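Local coordinates for protein glia-derived nexin (Homo sapiens, PDB 4DY0) that inhibits serine proteases such as thrombin, trypsin and urokinase as a heparin-binding serpin, and promotes neurite extension by inhibiting thrombin, at residues L8-S13 against I253-I258; Q22-R27 against M373-K378; C209-A214 against W219-E224. All blocks are in the same frame, centred on the assembly; numbering follows the deposited sequence. Where two conformers were deposited one is given.

Contact 1: L8-S13 against I253-I258; sequences LEELGS and ISTKTI
Thr255, in the first turn of helix 255-262, packs against Glu10 and Ser13, which lie one turn apart on helix 5-26. The tight part is small. Thr255 OG1 lies 3.3 Å from Glu10 CG, while its methyl CG2 turns to the buried side and meets Ser13 CB at 4.1 Å. With OG1 set between the backbone N and the carbonyl carbon (chi1 54°), OG1 and CG2 both border Glu10 CG, and CG2 also reaches Ser13 CB. No hydrogen bond joins the segments, so the contact is one of van der Waals fit. The polar atoms find partners nearby: Thr255 OG1 bonds Asn14 ND2, and Ser13 OG donates to Glu9 OE1 (3.1 Å) and is also hydrogen-bonded to Val370 N. With an alanine here, the Asn14 amide is likely to lose its hydroxyl mate and a gap to open beside Ser13 CB. The looser side belongs to the partly exposed Glu10, whose chain extends past Thr255 and touches it chiefly through CG. The helix that carries Thr255 starts with a capping box formed by Ser254 and Thr257: Ser254 OG accepts from Lys256 N (3.1 Å), and Ser254 N gives a straighter bond to Thr257 OG1 (3.0 Å, 165°). The capped helix start set against the long N-terminal helix belongs to the serpin fold, where both elements lie against sheet B.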
loop_
_atom_site.group_PDB
_atom_site.type_symbol
_atom_site.label_atom_id
_atom_site.label_comp_id
_atom_site.label_asym_id
_atom_site.label_seq_id
_atom_site.Cartn_x
_atom_site.Cartn_y
_atom_site.Cartn_z
ATOM N N LEU A 8 -1.434 16.719 5.870
ATOM C CA LEU A 8 -0.143 16.230 5.420
ATOM C C LEU A 8 -0.250 14.777 4.977
ATOM O O LEU A 8 0.296 14.393 3.945
ATOM C CB LEU A 8 0.896 16.360 6.530
ATOM C CG LEU A 8 2.339 16.142 6.090
ATOM C CD1 LEU A 8 2.668 17.091 4.949
ATOM C CD2 LEU A 8 3.281 16.352 7.263
ATOM N N GLU A 9 -0.954 13.972 5.764
ATOM C CA GLU A 9 -1.139 12.567 5.437
ATOM C C GLU A 9 -1.971 12.431 4.173
ATOM O O GLU A 9 -1.721 11.557 3.340
ATOM C CB GLU A 9 -1.817 11.830 6.588
ATOM C CG GLU A 9 -2.020 10.351 6.328
ATOM C CD GLU A 9 -0.752 9.662 5.847
ATOM O OE1 GLU A 9 -0.866 8.688 5.070
ATOM O OE2 GLU A 9 0.354 10.098 6.237
ATOM N N GLU A 10 -2.959 13.309 4.033
ATOM C CA GLU A 10 -3.831 13.304 2.869
ATOM C C GLU A 10 -3.034 13.492 1.581
ATOM O O GLU A 10 -3.268 12.800 0.590
ATOM C CB GLU A 10 -4.891 14.392 3.002
ATOM C CG GLU A 10 -6.266 13.955 2.556
ATOM C CD GLU A 10 -7.368 14.773 3.198
ATOM O OE1 GLU A 10 -8.192 14.187 3.935
ATOM O OE2 GLU A 10 -7.402 16.000 2.970
ATOM N N LEU A 11 -2.093 14.430 1.596
ATOM C CA LEU A 11 -1.250 14.671 0.431
ATOM C C LEU A 11 -0.488 13.405 0.056
ATOM O O LEU A 11 -0.432 13.021 -1.116
ATOM C CB LEU A 11 -0.268 15.815 0.701
ATOM C CG LEU A 11 -0.877 17.218 0.785
ATOM C CD1 LEU A 11 0.135 18.218 1.325
ATOM C CD2 LEU A 11 -1.392 17.655 -0.577
ATOM N N GLY A 12 0.095 12.758 1.060
ATOM C CA GLY A 12 0.892 11.560 0.841
ATOM C C GLY A 12 0.068 10.381 0.361
ATOM O O GLY A 12 0.456 9.681 -0.579
ATOM N N SER A 13 -1.070 10.153 1.009
ATOM C CA SER A 13 -1.941 9.046 0.639
ATOM C C SER A 13 -2.491 9.219 -0.770
ATOM O O SER A 13 -2.582 8.256 -1.527
ATOM C CB SER A 13 -3.080 8.876 1.647
ATOM O OG SER A 13 -2.717 7.948 2.657
ATOM N N ILE A 253 -10.636 7.702 -7.999
ATOM C CA ILE A 253 -10.759 7.485 -6.562
ATOM C C ILE A 253 -9.621 8.190 -5.841
ATOM O O ILE A 253 -8.472 8.126 -6.266
ATOM C CB ILE A 253 -10.757 5.999 -6.178
ATOM C CG1 ILE A 253 -12.006 5.308 -6.725
ATOM C CG2 ILE A 253 -10.713 5.854 -4.666
ATOM C CD1 ILE A 253 -12.264 3.946 -6.119
ATOM N N SER A 254 -9.950 8.883 -4.761
ATOM C CA SER A 254 -8.946 9.568 -3.967
ATOM C C SER A 254 -9.409 9.571 -2.524
ATOM O O SER A 254 -10.423 8.951 -2.192
ATOM C CB SER A 254 -8.764 11.002 -4.457
ATOM O OG SER A 254 -9.890 11.790 -4.115
ATOM N N THR A 255 -8.677 10.271 -1.664
ATOM C CA THR A 255 -9.080 10.359 -0.269
ATOM C C THR A 255 -10.452 11.005 -0.172
ATOM O O THR A 255 -11.241 10.669 0.707
ATOM C CB THR A 255 -8.052 11.116 0.605
ATOM O OG1 THR A 255 -7.773 12.398 0.035
ATOM C CG2 THR A 255 -6.756 10.325 0.711
ATOM N N LYS A 256 -10.749 11.916 -1.090
ATOM C CA LYS A 256 -12.043 12.587 -1.080
ATOM C C LYS A 256 -13.167 11.565 -1.191
ATOM O O LYS A 256 -14.184 11.671 -0.504
ATOM C CB LYS A 256 -12.136 13.616 -2.206
ATOM C CG LYS A 256 -11.221 14.813 -2.019
ATOM N N THR A 257 -12.972 10.577 -2.058
ATOM C CA THR A 257 -13.942 9.508 -2.248
ATOM C C THR A 257 -14.171 8.785 -0.930
ATOM O O THR A 257 -15.309 8.552 -0.525
ATOM C CB THR A 257 -13.449 8.488 -3.299
ATOM O OG1 THR A 257 -12.942 9.179 -4.448
ATOM C CG2 THR A 257 -14.579 7.560 -3.724
ATOM N N ILE A 258 -13.079 8.430 -0.261
ATOM C CA ILE A 258 -13.166 7.765 1.031
ATOM C C ILE A 258 -13.905 8.638 2.048
ATOM O O ILE A 258 -14.723 8.140 2.822
ATOM C CB ILE A 258 -11.773 7.411 1.576
ATOM C CG1 ILE A 258 -11.038 6.500 0.596
ATOM C CG2 ILE A 258 -11.884 6.767 2.955
ATOM C CD1 ILE A 258 -9.671 6.079 1.079
#

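Contact 2: Q22-R27 against M373-K378; sequences QIVKSR and MGQINK
The side-chain amide of Gln375 is the flat group that meets Val24, whose methyl CG2 sits over one of its faces. The methyl lies almost straight above the amide carbon, with CG2 of Val24 3.3 Å from CD of Gln375, and the amide oxygen OE1 and nitrogen NE2 are only slightly farther from it. The other Val24 methyl, CG1, is more distant and approaches OE1 at 4.1 Å. At the nitrogen end of the amide, Gln375 NE2 is 2.9 Å from Arg27 O. The same nitrogen is hydrogen-bonded to Asp30 O, which ties the group to the chain that follows the helix. The glutamine reaches this position because its CB points from the strand toward helix 5-26 and its chain then runs extended (chi2 168°), carrying the amide across Val24 to the helix end. There Arg27 is the first residue to leave helical geometry. Ile23 O secures the final turn by accepting both Arg27 N (2.7 Å) and the hydroxyl Ser26 OG (2.8 Å). Phe20 and Ile250 also pack on the Gln375 side chain, while its amide nitrogen meets backbone carbonyl oxygens. Strand 369-376 pairs with strands 32-34 and 358-364. The end of the N-terminal helix is thus laid by its Val24 side against the last strand of the chain, the arrangement of the serpin core, in which helix 5-26 lies against sheet B.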
loop_
_atom_site.group_PDB
_atom_site.type_symbol
_atom_site.label_atom_id
_atom_site.label_comp_id
_atom_site.label_asym_id
_atom_site.label_seq_id
_atom_site.Cartn_x
_atom_site.Cartn_y
_atom_site.Cartn_z
ATOM N N GLN A 22 -2.710 4.397 -11.664
ATOM C CA GLN A 22 -1.944 4.203 -12.879
ATOM C C GLN A 22 -1.764 2.728 -13.159
ATOM O O GLN A 22 -2.078 2.245 -14.249
ATOM C CB GLN A 22 -0.573 4.839 -12.739
ATOM C CG GLN A 22 -0.554 6.320 -12.961
ATOM C CD GLN A 22 0.851 6.800 -13.186
ATOM O OE1 GLN A 22 1.316 7.720 -12.525
ATOM N NE2 GLN A 22 1.556 6.151 -14.107
ATOM N N ILE A 23 -1.244 2.019 -12.163
ATOM C CA ILE A 23 -0.932 0.606 -12.317
ATOM C C ILE A 23 -2.178 -0.164 -12.725
ATOM O O ILE A 23 -2.168 -0.941 -13.675
ATOM C CB ILE A 23 -0.360 0.022 -11.018
ATOM C CG1 ILE A 23 0.906 0.783 -10.617
ATOM C CG2 ILE A 23 -0.079 -1.469 -11.186
ATOM C CD1 ILE A 23 1.351 0.537 -9.187
ATOM N N VAL A 24 -3.255 0.084 -11.997
ATOM C CA VAL A 24 -4.536 -0.564 -12.227
ATOM C C VAL A 24 -5.106 -0.292 -13.627
ATOM O O VAL A 24 -5.752 -1.154 -14.227
ATOM C CB VAL A 24 -5.521 -0.138 -11.119
ATOM C CG1 VAL A 24 -6.831 0.369 -11.692
ATOM C CG2 VAL A 24 -5.710 -1.269 -10.116
ATOM N N LYS A 25 -4.868 0.901 -14.154
ATOM C CA LYS A 25 -5.267 1.190 -15.529
ATOM C C LYS A 25 -4.411 0.424 -16.531
ATOM O O LYS A 25 -4.887 0.038 -17.596
ATOM C CB LYS A 25 -5.236 2.696 -15.823
ATOM C CG LYS A 25 -6.616 3.298 -16.074
ATOM C CD LYS A 25 -6.676 4.783 -15.729
ATOM C CE LYS A 25 -6.835 4.986 -14.224
ATOM N NZ LYS A 25 -7.244 6.372 -13.853
ATOM N N SER A 26 -3.148 0.198 -16.189
ATOM C CA SER A 26 -2.268 -0.540 -17.087
ATOM C C SER A 26 -2.462 -2.051 -16.937
ATOM O O SER A 26 -2.225 -2.807 -17.879
ATOM C CB SER A 26 -0.804 -0.148 -16.861
ATOM O OG SER A 26 -0.260 -0.817 -15.741
ATOM N N ARG A 27 -2.910 -2.477 -15.756
ATOM C CA ARG A 27 -3.117 -3.895 -15.458
ATOM C C ARG A 27 -4.533 -4.147 -14.920
ATOM O O ARG A 27 -4.716 -4.475 -13.748
ATOM C CB ARG A 27 -2.083 -4.374 -14.437
ATOM C CG ARG A 27 -0.632 -4.008 -14.756
ATOM C CD ARG A 27 -0.148 -4.684 -16.030
ATOM N NE ARG A 27 -0.346 -6.130 -15.981
ATOM C CZ ARG A 27 -0.481 -6.911 -17.051
ATOM N NH1 ARG A 27 -0.665 -8.218 -16.897
ATOM N NH2 ARG A 27 -0.438 -6.390 -18.276
ATOM N N MET A 373 -4.082 -0.434 -0.431
ATOM C CA MET A 373 -5.088 -0.283 -1.464
ATOM C C MET A 373 -4.906 -1.433 -2.448
ATOM O O MET A 373 -3.797 -1.682 -2.931
ATOM C CB MET A 373 -4.945 1.062 -2.168
ATOM C CG MET A 373 -6.040 1.340 -3.183
ATOM S SD MET A 373 -5.968 3.027 -3.802
ATOM C CE MET A 373 -7.501 3.118 -4.735
ATOM N N GLY A 374 -5.986 -2.145 -2.738
ATOM C CA GLY A 374 -5.869 -3.322 -3.578
ATOM C C GLY A 374 -7.005 -3.535 -4.555
ATOM O O GLY A 374 -8.166 -3.210 -4.277
ATOM N N GLN A 375 -6.670 -4.085 -5.715
ATOM C CA GLN A 375 -7.696 -4.560 -6.617
ATOM C C GLN A 375 -7.539 -6.070 -6.711
ATOM O O GLN A 375 -6.490 -6.574 -7.106
ATOM C CB GLN A 375 -7.597 -3.878 -7.989
ATOM C CG GLN A 375 -7.152 -4.775 -9.111
ATOM C CD GLN A 375 -7.347 -4.141 -10.478
ATOM O OE1 GLN A 375 -8.270 -3.356 -10.682
ATOM N NE2 GLN A 375 -6.473 -4.479 -11.421
ATOM N N ILE A 376 -8.575 -6.795 -6.309
ATOM C CA ILE A 376 -8.515 -8.250 -6.332
ATOM C C ILE A 376 -9.377 -8.791 -7.459
ATOM O O ILE A 376 -10.605 -8.708 -7.399
ATOM C CB ILE A 376 -8.985 -8.858 -4.996
ATOM C CG1 ILE A 376 -8.136 -8.326 -3.834
ATOM C CG2 ILE A 376 -8.953 -10.382 -5.059
ATOM C CD1 ILE A 376 -6.634 -8.573 -3.991
ATOM N N ASN A 377 -8.725 -9.331 -8.486
ATOM C CA ASN A 377 -9.413 -9.926 -9.631
ATOM C C ASN A 377 -9.630 -11.423 -9.464
ATOM O O ASN A 377 -10.492 -12.011 -10.115
ATOM C CB ASN A 377 -8.627 -9.661 -10.915
ATOM C CG ASN A 377 -8.956 -8.322 -11.523
ATOM O OD1 ASN A 377 -8.126 -7.408 -11.544
ATOM N ND2 ASN A 377 -10.185 -8.183 -12.002
ATOM N N LYS A 378 -8.832 -12.035 -8.597
ATOM C CA LYS A 378 -8.989 -13.445 -8.269
ATOM C C LYS A 378 -8.326 -13.743 -6.930
ATOM O O LYS A 378 -7.104 -13.764 -6.838
ATOM C CB LYS A 378 -8.386 -14.331 -9.361
ATOM C CG LYS A 378 -8.866 -15.774 -9.302
ATOM C CD LYS A 378 -8.497 -16.541 -10.563
ATOM C CE LYS A 378 -6.994 -16.734 -10.678
ATOM N NZ LYS A 378 -6.633 -17.506 -11.901
#

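Contact 3: C209-A214 against W219-E224; sequences CGSTSA and WYNFIE
Gly210 lies beneath the ring of Phe222, and Ser213 faces the indole of Trp219, on opposite faces of the sheet. Gly210 CA makes a CH-pi contact 4.1 Å from the Phe222 ring centroid; the absence of a side chain lets the ring lie flat across the backbone. The ring is brought back over the neighbouring strand because Phe222 CG stands between its own N and carbonyl carbon (chi1 47°). Thr212 N comes to the ring edge, and Thr212 CG2 fits between Phe222 and Tyr220, reaching the phenol OH of Tyr220 at 3.7 Å. On the other side, Ser213 CB is centred over the five-membered ring of Trp219, 3.8 Å from its centroid, while the backbone carbonyl carbon of Ser211 meets the indole edge. On this Trp219 face, Ser211 OG gives only a weak bond to Asn221 OD1, and farther along Cys209 CB packs on Ile223 CG1 at 3.9 Å. The backbone between the two faces is an antiparallel hairpin, the end of strand 195-213 with strand 219-226, in serpin sheet B; the axes of 209-213 and 219-224 lie at 153°. Gly210 and Phe222 form a hydrogen-bonded pair, N of each to O of the other at 2.9 Å. In the Thr212-Tyr220 pair, Tyr220 N bonds Thr212 O at 3.1 Å, but the return bond from Thr212 N to Tyr220 O is weak at 3.3 Å. Further out, Trp261 stacks on Phe222 and its NE1 hydrogen-bonds Tyr220 OH, which probably steadies both rings. Strand 232-239 continues the sheet beyond 219-226, its Ala237 touching Tyr220 and Phe222, and Phe352 packs on Asn221 and Ile223 across the other face.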
loop_
_atom_site.group_PDB
_atom_site.type_symbol
_atom_site.label_atom_id
_atom_site.label_comp_id
_atom_site.label_asym_id
_atom_site.label_seq_id
_atom_site.Cartn_x
_atom_site.Cartn_y
_atom_site.Cartn_z
ATOM N N CYS A 209 -22.247 0.552 6.094
ATOM C CA CYS A 209 -22.161 0.373 4.654
ATOM C C CYS A 209 -23.087 1.304 3.908
ATOM O O CYS A 209 -23.902 2.002 4.505
ATOM C CB CYS A 209 -22.434 -1.079 4.260
ATOM S SG CYS A 209 -23.937 -1.765 4.952
ATOM N N GLY A 210 -22.862 1.335 2.612
ATOM C CA GLY A 210 -23.476 2.194 1.634
ATOM C C GLY A 210 -23.332 1.943 0.147
ATOM O O GLY A 210 -22.780 1.011 -0.267
ATOM N N SER A 211 -23.928 2.829 -0.627
ATOM C CA SER A 211 -23.786 2.966 -2.061
ATOM C C SER A 211 -23.756 4.370 -2.568
ATOM O O SER A 211 -24.340 5.216 -2.020
ATOM C CB SER A 211 -24.861 2.265 -2.803
ATOM O OG SER A 211 -25.798 1.800 -1.954
ATOM N N THR A 212 -23.064 4.556 -3.662
ATOM C CA THR A 212 -22.970 5.775 -4.394
ATOM C C THR A 212 -22.613 5.487 -5.856
ATOM O O THR A 212 -22.399 4.395 -6.217
ATOM C CB THR A 212 -22.114 6.804 -3.719
ATOM O OG1 THR A 212 -22.261 8.037 -4.370
ATOM C CG2 THR A 212 -20.730 6.461 -3.761
ATOM N N SER A 213 -22.647 6.494 -6.697
ATOM C CA SER A 213 -22.320 6.318 -8.106
ATOM C C SER A 213 -20.951 6.891 -8.419
ATOM O O SER A 213 -20.537 7.896 -7.841
ATOM C CB SER A 213 -23.374 6.976 -8.997
ATOM O OG SER A 213 -23.402 8.377 -8.790
ATOM N N ALA A 214 -20.242 6.234 -9.327
ATOM C CA ALA A 214 -19.005 6.783 -9.845
ATOM C C ALA A 214 -19.356 7.990 -10.709
ATOM O O ALA A 214 -20.526 8.203 -11.036
ATOM C CB ALA A 214 -18.268 5.740 -10.655
ATOM N N TRP A 219 -23.199 2.493 -10.503
ATOM C CA TRP A 219 -23.342 2.363 -9.057
ATOM C C TRP A 219 -22.501 1.250 -8.472
ATOM O O TRP A 219 -22.213 0.256 -9.141
ATOM C CB TRP A 219 -24.811 2.168 -8.677
ATOM C CG TRP A 219 -25.576 3.435 -8.776
ATOM C CD1 TRP A 219 -26.104 3.988 -9.906
ATOM C CD2 TRP A 219 -25.872 4.339 -7.708
ATOM N NE1 TRP A 219 -26.719 5.178 -9.605
ATOM C CE2 TRP A 219 -26.592 5.416 -8.262
ATOM C CE3 TRP A 219 -25.605 4.339 -6.335
ATOM C CZ2 TRP A 219 -27.051 6.483 -7.489
ATOM C CZ3 TRP A 219 -26.061 5.401 -5.569
ATOM C CH2 TRP A 219 -26.775 6.457 -6.147
ATOM N N TYR A 220 -22.110 1.429 -7.216
ATOM C CA TYR A 220 -21.349 0.421 -6.503
ATOM C C TYR A 220 -21.634 0.482 -5.008
ATOM O O TYR A 220 -22.102 1.507 -4.500
ATOM C CB TYR A 220 -19.848 0.565 -6.789
ATOM C CG TYR A 220 -19.205 1.838 -6.276
ATOM C CD1 TYR A 220 -18.584 1.870 -5.037
ATOM C CD2 TYR A 220 -19.193 2.998 -7.044
ATOM C CE1 TYR A 220 -17.982 3.019 -4.566
ATOM C CE2 TYR A 220 -18.593 4.161 -6.578
ATOM C CZ TYR A 220 -17.986 4.161 -5.337
ATOM O OH TYR A 220 -17.386 5.303 -4.852
ATOM N N ASN A 221 -21.361 -0.624 -4.316
ATOM C CA ASN A 221 -21.598 -0.729 -2.878
ATOM C C ASN A 221 -20.285 -0.767 -2.113
ATOM O O ASN A 221 -19.268 -1.215 -2.641
ATOM C CB ASN A 221 -22.405 -1.991 -2.557
ATOM C CG ASN A 221 -23.752 -2.023 -3.261
ATOM O OD1 ASN A 221 -24.580 -1.127 -3.095
ATOM N ND2 ASN A 221 -23.979 -3.067 -4.048
ATOM N N PHE A 222 -20.308 -0.303 -0.868
ATOM C CA PHE A 222 -19.111 -0.338 -0.037
ATOM C C PHE A 222 -19.425 -0.616 1.425
ATOM O O PHE A 222 -20.500 -0.285 1.921
ATOM C CB PHE A 222 -18.301 0.957 -0.178
ATOM C CG PHE A 222 -19.130 2.203 -0.092
ATOM C CD1 PHE A 222 -19.327 2.835 1.126
ATOM C CD2 PHE A 222 -19.712 2.741 -1.228
ATOM C CE1 PHE A 222 -20.091 3.978 1.211
ATOM C CE2 PHE A 222 -20.477 3.888 -1.152
ATOM C CZ PHE A 222 -20.670 4.508 0.069
ATOM N N ILE A 223 -18.471 -1.226 2.115
ATOM C CA ILE A 223 -18.671 -1.609 3.497
ATOM C C ILE A 223 -17.406 -1.392 4.321
ATOM O O ILE A 223 -16.291 -1.491 3.806
ATOM C CB ILE A 223 -19.124 -3.079 3.599
ATOM C CG1 ILE A 223 -19.444 -3.444 5.052
ATOM C CG2 ILE A 223 -18.069 -4.003 3.016
ATOM C CD1 ILE A 223 -20.279 -4.704 5.183
ATOM N N GLU A 224 -17.590 -1.088 5.603
ATOM C CA GLU A 224 -16.473 -0.965 6.532
ATOM C C GLU A 224 -16.449 -2.119 7.537
ATOM O O GLU A 224 -17.440 -2.394 8.212
ATOM C CB GLU A 224 -16.529 0.370 7.271
ATOM C CG GLU A 224 -15.322 0.618 8.162
ATOM C CD GLU A 224 -15.453 1.885 8.986
ATOM O OE1 GLU A 224 -16.553 2.135 9.527
ATOM O OE2 GLU A 224 -14.453 2.627 9.095
#

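From the N terminus, helix 5-26 supplies the first segments of both contact 1 and contact 2. The chain then passes through the 209-214 and 219-224 hairpin of contact 3, a short local closure, before 253-258 returns to the helix and closes contact 1. Only near the C terminus does 373-378 close contact 2, so contacts 1 and 2 cross, and contact 3 nests inside both of their loops. Contact 1 touches contact 2 through Ile253 CG2 and Met373 CE (4.2 Å), and contact 3 through Thr257 CG2 and Tyr220 OH (3.8 Å). Contact 1 joins helices 5-26 and 255-262, contact 2 joins helix 5-26 to the C-terminal strand of sheet B, and contact 3 lies within it.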